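Local coordinates for uncharacterized protein YqbN (PDB 3KLU) that is of unknown function but probably acts as a phage-type tail assembly chaperone in Bacillus subtilis, at residues K96-E99 with L100-Y104; P109-V112 with A113-L117; G121-A124 with N125-N128. All blocks are in the same frame, centred on the assembly; numbering follows the deposited sequence.

Interaction 1 (K96-E99 with L100-Y104); sequences KAKE and LREAY
Arg101 folds back over the first turn of helix 98-103 and grips the backbone carbonyl of Lys96. Two of its nitrogens serve this one oxygen, side-on. Arg101 NE lies 2.7 Å from Lys96 O, and Arg101 NH2 lies 3.0 Å from the same atom. The oxygen sits within 4° of the guanidinium plane. NH2 comes in almost in line with the C=O bond, whereas NE stands above the carbonyl plane. A bend at chi3 (-82°) turns the guanidinium back toward the start of the helix. Lys98 CA then rests over one face of the group, near its rim.

This is the tight part of the contact. Here Ala97 is the N-cap residue, and its carbonyl receives the first helical bond, from Arg101 N at 2.9 Å. A weaker bond from Leu100 N reaches the same oxygen. Glu102 N and Ala103 N continue the pattern to Lys98 O and Glu99 O. Leu100 CB packs against Ala97 O, while Leu100 and Arg101 both touch Val112 of helix 109-116.

The other side is looser and faces solvent. Lys98 crosses Arg101 at about a right angle, with its CD 3.5 Å from Arg101 NH1. Lys98 then reaches Glu102, where NZ meets OE2 at 3.3 Å in a salt bridge that is weak as a hydrogen bond. Lys98 NZ also lies 3.6 Å from Arg101 NH1, a close pair of like charges.

Nearby carboxylates probably offset this repulsion: Glu107 forms a salt bridge with Arg101 NH1 and a long, weak ion pair with Lys98 NZ. The chemistry therefore differs across the contact: the pair of hydrogen bonds to Lys96 O fixes the rotation of the guanidinium at the helix start, while the exposed Lys98-Glu102 pair is probably a weaker tie.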
ATOM      1  N   LYS A  96       2.866   1.324   9.629  1.00 14.76           N
ATOM      2  CA  LYS A  96       2.128   1.685  10.821  1.00 15.73           C
ATOM      3  C   LYS A  96       2.671   0.892  11.998  1.00 16.85           C
ATOM      4  O   LYS A  96       2.360   1.200  13.133  1.00 18.05           O
ATOM      5  CB  LYS A  96       0.653   1.347  10.648  1.00 16.09           C
ATOM      6  CG  LYS A  96      -0.017   2.153   9.599  1.00 18.65           C
ATOM      7  CD  LYS A  96      -1.478   1.947   9.696  1.00 23.79           C
ATOM      8  CE  LYS A  96      -2.180   2.739   8.615  1.00 28.30           C
ATOM      9  NZ  LYS A  96      -3.644   2.690   8.832  1.00 33.83           N
ATOM     10  N   ALA A  97       3.480  -0.118  11.721  1.00 17.18           N
ATOM     11  CA  ALA A  97       4.024  -0.961  12.785  1.00 17.39           C
ATOM     12  C   ALA A  97       4.705  -0.124  13.829  1.00 18.97           C
ATOM     13  O   ALA A  97       5.509   0.764  13.511  1.00 15.22           O
ATOM     14  CB  ALA A  97       5.015  -1.967  12.226  1.00 17.28           C
ATOM     15  N   LYS A  98       4.380  -0.415  15.081  1.00 27.37           N
ATOM     16  CA  LYS A  98       4.974   0.284  16.205  1.00 29.56           C
ATOM     17  C   LYS A  98       6.483   0.217  16.132  1.00 30.19           C
ATOM     18  O   LYS A  98       7.164   1.192  16.418  1.00 29.91           O
ATOM     19  CB  LYS A  98       4.546  -0.344  17.531  1.00 32.65           C
ATOM     20  CG  LYS A  98       5.109   0.395  18.732  1.00 35.69           C
ATOM     21  CD  LYS A  98       4.806   1.878  18.599  1.00 40.21           C
ATOM     22  CE  LYS A  98       5.006   2.654  19.897  1.00 43.95           C
ATOM     23  NZ  LYS A  98       4.842   4.134  19.669  1.00 46.35           N
ATOM     24  N   GLU A  99       7.007  -0.938  15.753  1.00 24.89           N
ATOM     25  CA  GLU A  99       8.455  -1.094  15.704  1.00 27.84           C
ATOM     26  C   GLU A  99       9.082  -0.087  14.742  1.00 24.26           C
ATOM     27  O   GLU A  99      10.145   0.482  15.024  1.00 24.34           O
ATOM     28  CB  GLU A  99       8.807  -2.513  15.294  1.00 27.49           C
ATOM     29  CG  GLU A  99      10.173  -2.963  15.703  1.00 36.18           C
ATOM     30  CD  GLU A  99      10.449  -4.379  15.212  1.00 36.65           C
ATOM     31  OE1 GLU A  99       9.462  -5.033  14.762  1.00 40.62           O
ATOM     32  OE2 GLU A  99      11.627  -4.837  15.276  1.00 42.25           O
ATOM     33  N   LEU A 100       8.428   0.152  13.613  1.00 17.26           N
ATOM     34  CA  LEU A 100       8.967   1.114  12.654  1.00 16.26           C
ATOM     35  C   LEU A 100       8.735   2.526  13.115  1.00 17.75           C
ATOM     36  O   LEU A 100       9.565   3.389  12.884  1.00 19.26           O
ATOM     37  CB  LEU A 100       8.354   0.920  11.261  1.00 13.69           C
ATOM     38  CG  LEU A 100       8.957  -0.307  10.582  1.00 12.82           C
ATOM     39  CD1 LEU A 100       8.234  -0.591   9.239  1.00  8.40           C
ATOM     40  CD2 LEU A 100      10.486  -0.101  10.367  1.00  8.75           C
ATOM     41  N   ARG A 101       7.609   2.786  13.765  1.00 20.70           N
ATOM     42  CA  ARG A 101       7.352   4.156  14.225  1.00 23.01           C
ATOM     43  C   ARG A 101       8.394   4.544  15.284  1.00 24.04           C
ATOM     44  O   ARG A 101       8.905   5.680  15.290  1.00 24.68           O
ATOM     45  CB  ARG A 101       5.928   4.272  14.777  1.00 23.18           C
ATOM     46  CG  ARG A 101       4.887   4.476  13.695  1.00 24.27           C
ATOM     47  CD  ARG A 101       3.468   4.685  14.248  1.00 28.64           C
ATOM     48  NE  ARG A 101       2.843   3.415  14.567  1.00 23.42           N
ATOM     49  CZ  ARG A 101       2.449   3.064  15.785  1.00 26.43           C
ATOM     50  NH1 ARG A 101       2.617   3.891  16.802  1.00 29.44           N
ATOM     51  NH2 ARG A 101       1.884   1.884  15.982  1.00 21.90           N
ATOM     52  N   GLU A 102       8.710   3.586  16.152  1.00 30.73           N
ATOM     53  CA  GLU A 102       9.710   3.780  17.197  1.00 34.72           C
ATOM     54  C   GLU A 102      11.073   4.017  16.567  1.00 33.88           C
ATOM     55  O   GLU A 102      11.651   5.091  16.712  1.00 36.67           O
ATOM     56  CB  GLU A 102       9.837   2.544  18.096  1.00 36.60           C
ATOM     57  CG  GLU A 102       8.631   2.242  18.958  1.00 42.91           C
ATOM     58  CD  GLU A 102       8.702   2.878  20.332  1.00 52.53           C
ATOM     59  OE1 GLU A 102       9.418   2.335  21.205  1.00 55.66           O
ATOM     60  OE2 GLU A 102       8.042   3.920  20.532  1.00 58.01           O
ATOM     61  N   ALA A 103      11.569   3.014  15.849  1.00 27.92           N
ATOM     62  CA  ALA A 103      12.908   3.090  15.246  1.00 25.75           C
ATOM     63  C   ALA A 103      13.201   4.307  14.398  1.00 25.12           C
ATOM     64  O   ALA A 103      14.305   4.835  14.454  1.00 25.37           O
ATOM     65  CB  ALA A 103      13.194   1.843  14.427  1.00 23.62           C
ATOM     66  N   TYR A 104      12.240   4.742  13.597  1.00 27.19           N
ATOM     67  CA  TYR A 104      12.483   5.884  12.749  1.00 26.56           C
ATOM     68  C   TYR A 104      12.046   7.166  13.407  1.00 28.97           C
ATOM     69  O   TYR A 104      12.117   8.240  12.814  1.00 30.11           O
ATOM     70  CB  TYR A 104      11.790   5.671  11.410  1.00 24.97           C
ATOM     71  CG  TYR A 104      12.586   4.741  10.529  1.00 25.11           C
ATOM     72  CD1 TYR A 104      13.574   5.235   9.672  1.00 18.62           C
ATOM     73  CD2 TYR A 104      12.377   3.366  10.576  1.00 23.24           C
ATOM     74  CE1 TYR A 104      14.321   4.396   8.885  1.00 21.24           C
ATOM     75  CE2 TYR A 104      13.120   2.507   9.793  1.00 23.84           C
ATOM     76  CZ  TYR A 104      14.095   3.027   8.945  1.00 22.21           C
ATOM     77  OH  TYR A 104      14.851   2.162   8.175  1.00 21.97           O
TER

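Interaction 2 (P109-V112 with A113-L117); sequences PVEV and AKRVL
Glu111 and Arg115, one turn apart on helix 109-116, form the salt bridge of this contact. Glu111 OE2 takes the bond from Arg115 NE at 2.8 Å through its anti lone pair, the one away from OE1. The bond is bent, with an N-H...O angle of 141°, and OE2 is tilted from the guanidinium plane. The two flat groups stand 73° apart. Glu111 CG, anti to the backbone N (chi1 -171°), lies over one face of the guanidinium, and the bend at chi2 turns the carboxylate so that OE2 meets NE. Arg115 meets it with a chain extended from CG to NE.

The backbone bonds are those of a regular alpha helix. Ala113 N, Lys114 N, Arg115 N and Val116 N bond to the carbonyls of Pro109, Val110, Glu111 and Val112. The shortest is Arg115 N to Glu111 O, at 2.8 Å.

Two contacts are apolar. Val112 and Val116 run side by side, with Val112 CG1 4.0 Å from Val116 CG2. Val110 CG1 lies alongside the chain of Lys114, 4.0 Å from its CE.

Two more bring carbon to oxygen. Val116 CG2 is 3.2 Å from Val112 O. Lys114 CD passes 3.9 Å from Glu111 OE1, as the two chains cross at about a right angle.

Around the helix, Val110 packs on helix 78-89 and on Tyr123 of helix 120-133. Ala113 and Leu117 touch Trp126 of that same helix. Val112 meets Leu100 and Arg101 of helix 98-103, and Arg115 NH1 bonds to Tyr104 O just after it. The helix thus lies between helices 98-103 and 120-133, with helix 78-89 against Val110 and Pro109.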
ATOM      1  N   PRO A 109       2.976   7.308   9.695  1.00 21.72           N
ATOM      2  CA  PRO A 109       3.277   6.172   8.825  1.00 18.92           C
ATOM      3  C   PRO A 109       3.785   6.603   7.452  1.00 19.46           C
ATOM      4  O   PRO A 109       4.589   5.897   6.840  1.00 18.65           O
ATOM      5  CB  PRO A 109       1.949   5.408   8.759  1.00 19.45           C
ATOM      6  CG  PRO A 109       1.234   5.835  10.017  1.00 19.87           C
ATOM      7  CD  PRO A 109       1.558   7.293  10.104  1.00 22.23           C
ATOM      8  N   VAL A 110       3.344   7.753   6.970  1.00 19.02           N
ATOM      9  CA  VAL A 110       3.804   8.242   5.676  1.00 19.19           C
ATOM     10  C   VAL A 110       5.252   8.735   5.800  1.00 19.68           C
ATOM     11  O   VAL A 110       6.049   8.629   4.861  1.00 20.89           O
ATOM     12  CB  VAL A 110       2.913   9.399   5.169  1.00 20.26           C
ATOM     13  CG1 VAL A 110       3.567  10.083   3.948  1.00 19.54           C
ATOM     14  CG2 VAL A 110       1.510   8.848   4.808  1.00 19.14           C
ATOM     15  N   GLU A 111       5.600   9.255   6.962  1.00 16.83           N
ATOM     16  CA  GLU A 111       6.972   9.746   7.197  1.00 19.11           C
ATOM     17  C   GLU A 111       7.851   8.493   7.393  1.00 16.94           C
ATOM     18  O   GLU A 111       8.987   8.431   6.923  1.00 18.09           O
ATOM     19  CB  GLU A 111       6.987  10.651   8.452  1.00 21.35           C
ATOM     20  CG  GLU A 111       8.261  11.417   8.738  1.00 26.24           C
ATOM     21  CD  GLU A 111       8.826  12.140   7.539  1.00 35.44           C
ATOM     22  OE1 GLU A 111       8.065  12.726   6.725  1.00 36.34           O
ATOM     23  OE2 GLU A 111      10.071  12.130   7.426  1.00 43.10           O
ATOM     24  N   VAL A 112       7.300   7.482   8.063  1.00 19.04           N
ATOM     25  CA  VAL A 112       8.039   6.253   8.231  1.00 15.45           C
ATOM     26  C   VAL A 112       8.406   5.788   6.820  1.00 14.08           C
ATOM     27  O   VAL A 112       9.543   5.424   6.555  1.00 14.42           O
ATOM     28  CB  VAL A 112       7.195   5.102   8.889  1.00 15.97           C
ATOM     29  CG1 VAL A 112       8.117   3.853   9.053  1.00 16.44           C
ATOM     30  CG2 VAL A 112       6.625   5.512  10.227  1.00 14.69           C
ATOM     31  N   ALA A 113       7.439   5.798   5.912  1.00 15.45           N
ATOM     32  CA  ALA A 113       7.728   5.367   4.545  1.00 14.08           C
ATOM     33  C   ALA A 113       8.843   6.201   3.902  1.00 14.22           C
ATOM     34  O   ALA A 113       9.756   5.646   3.277  1.00 14.28           O
ATOM     35  CB  ALA A 113       6.437   5.427   3.654  1.00 13.80           C
ATOM     36  N   LYS A 114       8.800   7.516   4.072  1.00 19.44           N
ATOM     37  CA  LYS A 114       9.831   8.361   3.456  1.00 20.96           C
ATOM     38  C   LYS A 114      11.211   8.123   4.050  1.00 20.91           C
ATOM     39  O   LYS A 114      12.208   8.215   3.358  1.00 21.01           O
ATOM     40  CB  LYS A 114       9.460   9.833   3.563  1.00 21.49           C
ATOM     41  CG  LYS A 114       8.307  10.219   2.648  1.00 23.68           C
ATOM     42  CD  LYS A 114       7.833  11.629   3.016  1.00 29.08           C
ATOM     43  CE  LYS A 114       6.639  12.045   2.201  1.00 39.08           C
ATOM     44  NZ  LYS A 114       6.923  11.808   0.767  1.00 43.79           N
ATOM     45  N   ARG A 115      11.268   7.810   5.334  1.00 16.17           N
ATOM     46  CA  ARG A 115      12.559   7.510   5.925  1.00 16.54           C
ATOM     47  C   ARG A 115      13.030   6.104   5.534  1.00 16.85           C
ATOM     48  O   ARG A 115      14.220   5.893   5.350  1.00 18.64           O
ATOM     49  CB  ARG A 115      12.479   7.707   7.442  1.00 16.83           C
ATOM     50  CG  ARG A 115      12.068   9.148   7.749  1.00 18.24           C
ATOM     51  CD  ARG A 115      11.998   9.479   9.220  1.00 16.23           C
ATOM     52  NE  ARG A 115      11.594  10.879   9.377  1.00 23.20           N
ATOM     53  CZ  ARG A 115      11.384  11.485  10.554  1.00 21.60           C
ATOM     54  NH1 ARG A 115      11.528  10.818  11.690  1.00 18.64           N
ATOM     55  NH2 ARG A 115      11.060  12.774  10.599  1.00 21.48           N
ATOM     56  N   VAL A 116      12.119   5.145   5.354  1.00 18.69           N
ATOM     57  CA  VAL A 116      12.542   3.794   4.950  1.00 17.44           C
ATOM     58  C   VAL A 116      12.946   3.779   3.467  1.00 18.16           C
ATOM     59  O   VAL A 116      14.001   3.280   3.118  1.00 19.07           O
ATOM     60  CB  VAL A 116      11.422   2.715   5.119  1.00 18.06           C
ATOM     61  CG1 VAL A 116      11.917   1.359   4.543  1.00 16.80           C
ATOM     62  CG2 VAL A 116      11.027   2.546   6.607  1.00 18.12           C
ATOM     63  N   LEU A 117      12.088   4.301   2.592  1.00 17.82           N
ATOM     64  CA  LEU A 117      12.397   4.347   1.153  1.00 15.55           C
ATOM     65  C   LEU A 117      13.138   5.691   0.936  1.00 17.64           C
ATOM     66  O   LEU A 117      12.648   6.599   0.249  1.00 16.47           O
ATOM     67  CB  LEU A 117      11.077   4.299   0.355  1.00 16.65           C
ATOM     68  CG  LEU A 117      10.270   3.004   0.604  1.00 10.79           C
ATOM     69  CD1 LEU A 117       8.821   3.167   0.182  1.00 16.10           C
ATOM     70  CD2 LEU A 117      10.889   1.866  -0.147  1.00 19.08           C
TER

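Interaction 3 (G121-A124 with N125-N128); sequences GEYA and NWLN
Two turns of helix 120-133 carry this contact, a local aromatic and aliphatic cluster beside helices 109-116 and 78-89. Tyr123 is at its centre. Its ring reaches forward along the helix because CG is anti to the backbone N (chi1 -174°). Its CE1 meets Trp126 and its CE2 meets Leu127, both obliquely.

Tyr123 CE1 is 3.6 Å from Trp126 CZ3. The ring centroids are 5.5 Å apart and the planes are inclined at 50°, so the pair is oblique. Tyr123 CE2 lies 3.4 Å from Leu127 CD1, and Leu127 CD1 also comes near Tyr123 CD2. The Trp126 ring has Tyr123 O at its edge, in plane, 3.9 Å from CE3.

The backbone is that of a regular helix. Asn125 N, Trp126 N, Leu127 N and Asn128 N bond to the carbonyls four residues earlier. The last bond, Asn128 N to Ala124 O, is nearly straight at 172°. Asn125 leans back over Gly121 O, with its CB 3.3 Å away. Asn128 ND2 comes within 2.9 Å of Ala124 O, but at a poor angle for a hydrogen bond.

Trp126 is the buried member. Its NE1 bonds to Thr90 OG1, and its ring meets Phe44, Phe46 and, edge-to-face, Phe95. Glu122 turns elsewhere, with a salt bridge to Arg33 and a bond to Ser31.

The chemistry therefore divides the helix. Trp126 places its indole among other aromatic rings and has its polar N-H satisfied by a threonine. Tyr123 packs on Trp126 and on Leu127 through carbon contacts, while its hydroxyl lies near Lys114 NZ, a probable hydrogen bond. The amides of Asn125 and Asn128 belong to an exposed face.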
ATOM      1  N   GLY A 121      13.738   7.672  -6.076  1.00 22.15           N
ATOM      2  CA  GLY A 121      13.116   6.742  -7.007  1.00 19.61           C
ATOM      3  C   GLY A 121      12.348   5.617  -6.326  1.00 18.34           C
ATOM      4  O   GLY A 121      11.276   5.270  -6.789  1.00 19.63           O
ATOM      5  N   GLU A 122      12.880   5.058  -5.236  1.00 18.89           N
ATOM      6  CA  GLU A 122      12.198   3.967  -4.542  1.00 20.14           C
ATOM      7  C   GLU A 122      10.850   4.447  -4.021  1.00 19.30           C
ATOM      8  O   GLU A 122       9.830   3.785  -4.155  1.00 20.29           O
ATOM      9  CB  GLU A 122      13.010   3.469  -3.339  1.00 14.79           C
ATOM     10  CG  GLU A 122      14.394   2.943  -3.671  1.00 16.95           C
ATOM     11  CD  GLU A 122      15.206   2.667  -2.400  1.00 21.09           C
ATOM     12  OE1 GLU A 122      14.886   3.283  -1.346  1.00 19.41           O
ATOM     13  OE2 GLU A 122      16.160   1.841  -2.456  1.00 27.15           O
ATOM     14  N   TYR A 123      10.862   5.602  -3.389  1.00 18.89           N
ATOM     15  CA  TYR A 123       9.636   6.117  -2.854  1.00 17.93           C
ATOM     16  C   TYR A 123       8.581   6.346  -3.942  1.00 17.56           C
ATOM     17  O   TYR A 123       7.392   6.024  -3.772  1.00 16.39           O
ATOM     18  CB  TYR A 123       9.901   7.422  -2.151  1.00 19.82           C
ATOM     19  CG  TYR A 123       8.675   7.903  -1.463  1.00 19.24           C
ATOM     20  CD1 TYR A 123       8.296   7.371  -0.227  1.00 17.17           C
ATOM     21  CD2 TYR A 123       7.861   8.853  -2.051  1.00 21.52           C
ATOM     22  CE1 TYR A 123       7.105   7.793   0.410  1.00 22.01           C
ATOM     23  CE2 TYR A 123       6.671   9.287  -1.427  1.00 20.97           C
ATOM     24  CZ  TYR A 123       6.301   8.756  -0.203  1.00 20.29           C
ATOM     25  OH  TYR A 123       5.155   9.187   0.415  1.00 21.56           O
ATOM     26  N   ALA A 124       9.010   6.912  -5.066  1.00 22.94           N
ATOM     27  CA  ALA A 124       8.071   7.207  -6.143  1.00 22.87           C
ATOM     28  C   ALA A 124       7.553   5.909  -6.712  1.00 23.85           C
ATOM     29  O   ALA A 124       6.383   5.795  -7.024  1.00 24.74           O
ATOM     30  CB  ALA A 124       8.751   8.039  -7.232  1.00 25.95           C
ATOM     31  N   ASN A 125       8.435   4.924  -6.831  1.00 27.14           N
ATOM     32  CA  ASN A 125       8.060   3.635  -7.382  1.00 27.51           C
ATOM     33  C   ASN A 125       7.104   2.915  -6.465  1.00 26.12           C
ATOM     34  O   ASN A 125       6.192   2.246  -6.917  1.00 27.22           O
ATOM     35  CB  ASN A 125       9.295   2.751  -7.610  1.00 27.50           C
ATOM     36  CG  ASN A 125      10.084   3.136  -8.856  1.00 36.33           C
ATOM     37  OD1 ASN A 125       9.598   3.861  -9.721  1.00 37.45           O
ATOM     38  ND2 ASN A 125      11.303   2.620  -8.962  1.00 38.15           N
ATOM     39  N   TRP A 126       7.337   3.024  -5.167  1.00 18.32           N
ATOM     40  CA  TRP A 126       6.453   2.377  -4.212  1.00 17.84           C
ATOM     41  C   TRP A 126       5.040   2.950  -4.358  1.00 18.56           C
ATOM     42  O   TRP A 126       4.054   2.205  -4.426  1.00 21.80           O
ATOM     43  CB  TRP A 126       6.974   2.618  -2.804  1.00 13.48           C
ATOM     44  CG  TRP A 126       6.000   2.269  -1.746  1.00 13.36           C
ATOM     45  CD1 TRP A 126       5.598   1.019  -1.364  1.00 11.07           C
ATOM     46  CD2 TRP A 126       5.367   3.187  -0.849  1.00 12.19           C
ATOM     47  NE1 TRP A 126       4.759   1.106  -0.273  1.00 14.38           N
ATOM     48  CE2 TRP A 126       4.601   2.425   0.061  1.00 14.30           C
ATOM     49  CE3 TRP A 126       5.381   4.582  -0.724  1.00 16.71           C
ATOM     50  CZ2 TRP A 126       3.854   3.010   1.089  1.00 13.65           C
ATOM     51  CZ3 TRP A 126       4.641   5.167   0.291  1.00 13.34           C
ATOM     52  CH2 TRP A 126       3.882   4.372   1.190  1.00 14.90           C
ATOM     53  N   LEU A 127       4.950   4.275  -4.426  1.00 19.95           N
ATOM     54  CA  LEU A 127       3.657   4.933  -4.558  1.00 19.92           C
ATOM     55  C   LEU A 127       2.931   4.439  -5.766  1.00 22.12           C
ATOM     56  O   LEU A 127       1.781   4.003  -5.677  1.00 23.18           O
ATOM     57  CB  LEU A 127       3.816   6.430  -4.693  1.00 21.09           C
ATOM     58  CG  LEU A 127       3.928   7.187  -3.376  1.00 21.94           C
ATOM     59  CD1 LEU A 127       4.197   8.649  -3.663  1.00 26.04           C
ATOM     60  CD2 LEU A 127       2.648   7.065  -2.594  1.00 16.99           C
ATOM     61  N   ASN A 128       3.598   4.492  -6.912  1.00 22.08           N
ATOM     62  CA  ASN A 128       2.940   4.053  -8.126  1.00 25.13           C
ATOM     63  C   ASN A 128       2.564   2.580  -8.103  1.00 24.52           C
ATOM     64  O   ASN A 128       1.498   2.216  -8.563  1.00 26.25           O
ATOM     65  CB  ASN A 128       3.808   4.378  -9.347  1.00 27.12           C
ATOM     66  CG  ASN A 128       4.207   5.831  -9.387  1.00 33.70           C
ATOM     67  OD1 ASN A 128       3.410   6.712  -9.080  1.00 38.47           O
ATOM     68  ND2 ASN A 128       5.452   6.095  -9.765  1.00 41.76           N
TER

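The three contacts follow one another along the chain, on helices 98-103, 109-116 and 120-133. Interaction 2 is the middle one in space as well. Its centre lies 10 Å from that of interaction 1 and 11 Å from that of interaction 3, and it touches both. Interactions 1 and 3 are 20 Å apart between centres, with nearest atoms about 9 Å apart. Lys114 NZ and Tyr123 OH, 3.2 Å apart, form a probable hydrogen bond between interactions 2 and 3. All three belong to the part of the chain that resembles phage tail assembly chaperones. Successive helices thus form one linked unit, with the middle helix joining the outer two.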